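Long-range contact in DNA repair protein XRCC1 (Homo sapiens, PDB 3LQC), which serves as a scaffold in DNA single-strand break repair, assembling repair protein complexes and binding poly-ADP-ribose chains, including those on PARP1, whose activity it limits: residues Y84-P96 against R107-A121. Sequence-based numbering, arbitrary orientation.
Sequences YEVLLVTSSFMSP and RVRMFGPDKLVRAAA
The backbone O of Phe93 is gripped twice. Arg107 NH1 donates to it at 2.8 Å, and a water at 2.7 Å links it to Arg107 N. The oxygen lies in the guanidinium plane, but the donor stands 36° above the carbonyl plane. Arg107 NH2 also forms a salt bridge with Glu98. Ser92 O, one residue before Phe93, takes a bent bond from Arg109 NH1 at 2.7 Å, on a lone pair. Arg109 CD lies over one face of the Phe93 ring, 4.0 Å from its centroid; the bend at chi3 (61°) then turns the guanidinium toward Ser92 O. Outside the two segments, NH1 also pairs with an acidic side chain of another protein chain. A leucine in place of Arg109 would probably leave Ser92 O and that acidic group without this partner. Phe93 CZ meets the edge of the Phe111 ring. In one of its two modelled conformers, Leu88 puts CD2 over the centre of a Phe111 face, 3.6 Å from the centroid. Further along, Val117 N gives Leu87 O a nearly straight bond of 2.9 Å. Leu87 CD1 packs on Ala120 and Ala121 of helix 118-121. Leu87 and Leu88 form a classic beta bulge opposite Val70. Side-chain packing, arginine-to-carbonyl bonds and one backbone bond thus join strands 85-92 and 108-111, each outermost within this chain, in the two-sheet beta sandwich of the XRCC1 N-terminal domain.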
loop_
_atom_site.group_PDB
_atom_site.type_symbol
_atom_site.label_atom_id
_atom_site.label_comp_id
_atom_site.label_asym_id
_atom_site.label_seq_id
_atom_site.Cartn_x
_atom_site.Cartn_y
_atom_site.Cartn_z
ATOM N N TYR A 84 7.918 -11.122 20.321
ATOM C CA TYR A 84 8.809 -10.231 19.587
ATOM C C TYR A 84 8.115 -8.924 19.271
ATOM O O TYR A 84 6.934 -8.884 18.933
ATOM C CB TYR A 84 9.357 -10.878 18.312
ATOM C CG TYR A 84 10.542 -11.769 18.578
ATOM C CD1 TYR A 84 10.365 -13.056 19.063
ATOM C CD2 TYR A 84 11.838 -11.317 18.368
ATOM C CE1 TYR A 84 11.441 -13.870 19.324
ATOM C CE2 TYR A 84 12.933 -12.132 18.620
ATOM C CZ TYR A 84 12.725 -13.407 19.101
ATOM O OH TYR A 84 13.793 -14.233 19.367
ATOM N N GLU A 85 8.869 -7.848 19.399
ATOM C CA GLU A 85 8.370 -6.520 19.143
ATOM C C GLU A 85 8.982 -6.089 17.818
ATOM O O GLU A 85 10.143 -6.387 17.552
ATOM C CB GLU A 85 8.826 -5.601 20.277
ATOM C CG GLU A 85 7.781 -4.607 20.729
ATOM C CD GLU A 85 6.428 -5.246 20.957
ATOM O OE1 GLU A 85 6.308 -6.110 21.852
ATOM O OE2 GLU A 85 5.478 -4.875 20.236
ATOM N N VAL A 86 8.211 -5.412 16.971
ATOM C CA VAL A 86 8.766 -4.921 15.712
ATOM C C VAL A 86 9.707 -3.742 15.941
ATOM O O VAL A 86 9.359 -2.761 16.596
ATOM C CB VAL A 86 7.676 -4.510 14.691
ATOM C CG1 VAL A 86 8.315 -3.956 13.436
ATOM C CG2 VAL A 86 6.806 -5.690 14.341
ATOM N N LEU A 87 10.905 -3.851 15.393
ATOM C CA LEU A 87 11.836 -2.745 15.400
ATOM C C LEU A 87 11.740 -2.015 14.065
ATOM O O LEU A 87 11.436 -0.825 14.012
ATOM C CB LEU A 87 13.259 -3.246 15.636
ATOM C CG LEU A 87 14.245 -2.099 15.758
ATOM C CD1 LEU A 87 13.913 -1.319 17.009
ATOM C CD2 LEU A 87 15.666 -2.616 15.785
ATOM N N LEU A 88 12.013 -2.732 12.978
ATOM C CA LEU A 88 11.816 -2.176 11.646
ATOM C C LEU A 88 10.665 -2.893 10.972
ATOM O O LEU A 88 10.726 -4.094 10.710
ATOM C CB LEU A 88 13.073 -2.286 10.778
ATOM C CG LEU A 88 12.835 -1.887 9.314
ATOM C CD1 LEU A 88 12.429 -0.435 9.215
ATOM C CD2 LEU A 88 14.044 -2.153 8.458
ATOM N N VAL A 89 9.614 -2.142 10.696
ATOM C CA VAL A 89 8.425 -2.683 10.076
ATOM C C VAL A 89 8.754 -3.304 8.709
ATOM O O VAL A 89 9.717 -2.908 8.052
ATOM C CB VAL A 89 7.368 -1.577 9.959
ATOM C CG1 VAL A 89 7.413 -0.916 8.580
ATOM C CG2 VAL A 89 6.003 -2.133 10.277
ATOM N N THR A 90 7.973 -4.296 8.294
ATOM C CA THR A 90 8.211 -4.971 7.014
ATOM C C THR A 90 8.358 -3.975 5.857
ATOM O O THR A 90 7.441 -3.221 5.539
ATOM C CB THR A 90 7.097 -5.970 6.680
ATOM O OG1 THR A 90 6.905 -6.866 7.782
ATOM C CG2 THR A 90 7.470 -6.775 5.434
ATOM N N SER A 91 9.521 -3.987 5.225
ATOM C CA SER A 91 9.874 -2.956 4.264
ATOM C C SER A 91 10.228 -3.525 2.890
ATOM O O SER A 91 10.803 -4.609 2.781
ATOM C CB SER A 91 11.027 -2.115 4.809
ATOM O OG SER A 91 10.661 -1.546 6.050
ATOM N N SER A 92 9.882 -2.768 1.852
ATOM C CA SER A 92 10.021 -3.203 0.463
ATOM C C SER A 92 11.450 -3.074 -0.062
ATOM O O SER A 92 12.133 -2.082 0.183
ATOM C CB SER A 92 9.062 -2.401 -0.420
ATOM O OG SER A 92 9.331 -2.598 -1.786
ATOM N N PHE A 93 11.899 -4.091 -0.783
ATOM C CA PHE A 93 13.216 -4.063 -1.400
ATOM C C PHE A 93 13.132 -4.441 -2.869
ATOM O O PHE A 93 13.990 -4.056 -3.660
ATOM C CB PHE A 93 14.188 -4.977 -0.656
ATOM C CG PHE A 93 14.723 -4.367 0.597
ATOM C CD1 PHE A 93 15.952 -3.732 0.598
ATOM C CD2 PHE A 93 13.978 -4.383 1.761
ATOM C CE1 PHE A 93 16.442 -3.143 1.750
ATOM C CE2 PHE A 93 14.462 -3.794 2.911
ATOM C CZ PHE A 93 15.696 -3.176 2.906
ATOM N N MET A 94 12.090 -5.186 -3.229
ATOM C CA MET A 94 11.822 -5.506 -4.629
ATOM C C MET A 94 10.329 -5.552 -4.876
ATOM O O MET A 94 9.562 -5.943 -3.997
ATOM C CB MET A 94 12.422 -6.860 -5.010
ATOM C CG MET A 94 13.900 -6.985 -4.737
ATOM S SD MET A 94 14.522 -8.605 -5.200
ATOM C CE MET A 94 14.417 -8.545 -6.984
ATOM N N SER A 95 9.924 -5.168 -6.082
ATOM C CA SER A 95 8.542 -5.337 -6.503
ATOM C C SER A 95 8.358 -6.772 -6.950
ATOM O O SER A 95 9.340 -7.487 -7.170
ATOM C CB SER A 95 8.230 -4.409 -7.673
ATOM O OG SER A 95 8.988 -4.794 -8.799
ATOM N N PRO A 96 7.099 -7.208 -7.083
ATOM C CA PRO A 96 6.824 -8.527 -7.663
ATOM C C PRO A 96 7.442 -8.688 -9.057
ATOM O O PRO A 96 8.003 -9.755 -9.334
ATOM C CB PRO A 96 5.295 -8.559 -7.727
ATOM C CG PRO A 96 4.877 -7.695 -6.575
ATOM C CD PRO A 96 5.884 -6.579 -6.541
ATOM N N ARG A 107 19.234 -3.786 -3.496
ATOM C CA ARG A 107 19.000 -2.456 -2.952
ATOM C C ARG A 107 19.531 -2.349 -1.529
ATOM O O ARG A 107 19.469 -3.309 -0.754
ATOM C CB ARG A 107 17.516 -2.092 -2.984
ATOM C CG ARG A 107 17.011 -1.742 -4.357
ATOM C CD ARG A 107 15.629 -1.129 -4.307
ATOM N NE ARG A 107 15.222 -0.698 -5.639
ATOM C CZ ARG A 107 14.451 -1.406 -6.457
ATOM N NH1 ARG A 107 13.967 -2.582 -6.076
ATOM N NH2 ARG A 107 14.147 -0.927 -7.654
ATOM N N VAL A 108 20.066 -1.181 -1.201
ATOM C CA VAL A 108 20.459 -0.879 0.163
ATOM C C VAL A 108 19.550 0.206 0.709
ATOM O O VAL A 108 19.306 1.214 0.043
ATOM C CB VAL A 108 21.910 -0.373 0.239
ATOM C CG1 VAL A 108 22.271 -0.023 1.688
ATOM C CG2 VAL A 108 22.870 -1.405 -0.335
ATOM N N ARG A 109 19.037 0.005 1.914
ATOM C CA ARG A 109 18.274 1.059 2.572
ATOM C C ARG A 109 18.772 1.269 3.995
ATOM O O ARG A 109 19.037 0.304 4.717
ATOM C CB ARG A 109 16.774 0.746 2.560
ATOM C CG ARG A 109 16.218 0.515 1.169
ATOM C CD ARG A 109 14.736 0.196 1.203
ATOM N NE ARG A 109 13.959 1.279 1.785
ATOM C CZ ARG A 109 12.672 1.178 2.092
ATOM N NH1 ARG A 109 12.033 0.042 1.864
ATOM N NH2 ARG A 109 12.028 2.207 2.624
ATOM N N MET A 110 18.917 2.536 4.375
ATOM C CA MET A 110 19.300 2.916 5.724
ATOM C C MET A 110 18.046 3.334 6.455
ATOM O O MET A 110 17.219 4.048 5.897
ATOM C CB MET A 110 20.267 4.102 5.687
ATOM C CG MET A 110 21.280 4.065 4.539
ATOM S SD MET A 110 22.548 2.803 4.747
ATOM C CE MET A 110 23.693 3.203 3.432
ATOM N N PHE A 111 17.908 2.901 7.703
ATOM C CA PHE A 111 16.750 3.268 8.512
ATOM C C PHE A 111 17.190 3.906 9.823
ATOM O O PHE A 111 17.510 3.211 10.783
ATOM C CB PHE A 111 15.867 2.042 8.776
ATOM C CG PHE A 111 15.455 1.309 7.523
ATOM C CD1 PHE A 111 16.309 0.402 6.920
ATOM C CD2 PHE A 111 14.212 1.535 6.942
ATOM C CE1 PHE A 111 15.938 -0.271 5.763
ATOM C CE2 PHE A 111 13.836 0.868 5.785
ATOM C CZ PHE A 111 14.702 -0.041 5.196
ATOM N N GLY A 112 17.217 5.234 9.854
ATOM C CA GLY A 112 17.622 5.959 11.041
ATOM C C GLY A 112 16.555 5.921 12.111
ATOM O O GLY A 112 15.497 5.332 11.914
ATOM N N PRO A 113 16.820 6.565 13.254
ATOM C CA PRO A 113 15.888 6.504 14.386
ATOM C C PRO A 113 14.487 6.820 13.908
ATOM O O PRO A 113 13.486 6.312 14.413
ATOM C CB PRO A 113 16.379 7.630 15.304
ATOM C CG PRO A 113 17.813 7.800 14.968
ATOM C CD PRO A 113 17.955 7.469 13.509
ATOM N N ASP A 114 14.441 7.677 12.905
ATOM C CA ASP A 114 13.199 8.213 12.398
ATOM C C ASP A 114 12.308 7.129 11.808
ATOM O O ASP A 114 11.081 7.200 11.892
ATOM C CB ASP A 114 13.511 9.253 11.330
ATOM C CG ASP A 114 12.273 9.893 10.779
ATOM O OD1 ASP A 114 11.335 10.134 11.572
ATOM O OD2 ASP A 114 12.240 10.152 9.557
ATOM N N LYS A 115 12.938 6.122 11.211
ATOM C CA LYS A 115 12.208 5.126 10.436
ATOM C C LYS A 115 11.988 3.819 11.194
ATOM O O LYS A 115 11.385 2.888 10.665
ATOM C CB LYS A 115 12.907 4.877 9.096
ATOM C CG LYS A 115 13.190 6.163 8.324
ATOM C CD LYS A 115 12.901 6.008 6.840
ATOM C CE LYS A 115 13.860 5.034 6.172
ATOM N NZ LYS A 115 13.311 4.525 4.872
ATOM N N LEU A 116 12.472 3.762 12.432
ATOM C CA LEU A 116 12.250 2.613 13.297
ATOM C C LEU A 116 11.062 2.881 14.204
ATOM O O LEU A 116 10.661 4.026 14.373
ATOM C CB LEU A 116 13.488 2.332 14.144
ATOM C CG LEU A 116 14.753 1.984 13.366
ATOM C CD1 LEU A 116 15.899 1.686 14.312
ATOM C CD2 LEU A 116 14.482 0.803 12.463
ATOM N N VAL A 117 10.488 1.822 14.767
ATOM C CA VAL A 117 9.410 1.969 15.740
ATOM C C VAL A 117 10.006 2.493 17.036
ATOM O O VAL A 117 10.811 1.808 17.671
ATOM C CB VAL A 117 8.713 0.630 16.025
ATOM C CG1 VAL A 117 7.531 0.838 16.974
ATOM C CG2 VAL A 117 8.263 -0.019 14.723
ATOM N N ARG A 118 9.616 3.704 17.428
ATOM C CA ARG A 118 10.267 4.384 18.550
ATOM C C ARG A 118 10.210 3.598 19.865
ATOM O O ARG A 118 11.236 3.362 20.492
ATOM C CB ARG A 118 9.700 5.799 18.735
ATOM N N ALA A 119 9.014 3.195 20.278
ATOM C CA ALA A 119 8.851 2.445 21.518
ATOM C C ALA A 119 9.831 1.278 21.599
ATOM O O ALA A 119 10.356 0.969 22.666
ATOM C CB ALA A 119 7.422 1.943 21.653
ATOM N N ALA A 120 10.068 0.630 20.464
ATOM C CA ALA A 120 10.968 -0.512 20.413
ATOM C C ALA A 120 12.426 -0.076 20.355
ATOM O O ALA A 120 13.283 -0.664 21.010
ATOM C CB ALA A 120 10.634 -1.404 19.218
ATOM N N ALA A 121 12.716 0.942 19.558
ATOM C CA ALA A 121 14.091 1.398 19.414
ATOM C C ALA A 121 14.608 1.991 20.724
ATOM O O ALA A 121 15.814 2.141 20.918
ATOM C CB ALA A 121 14.204 2.405 18.291
HETATM O O HOH W 1 9.857 0.836 11.464
HETATM O O HOH W 2 16.517 -5.091 -3.825
#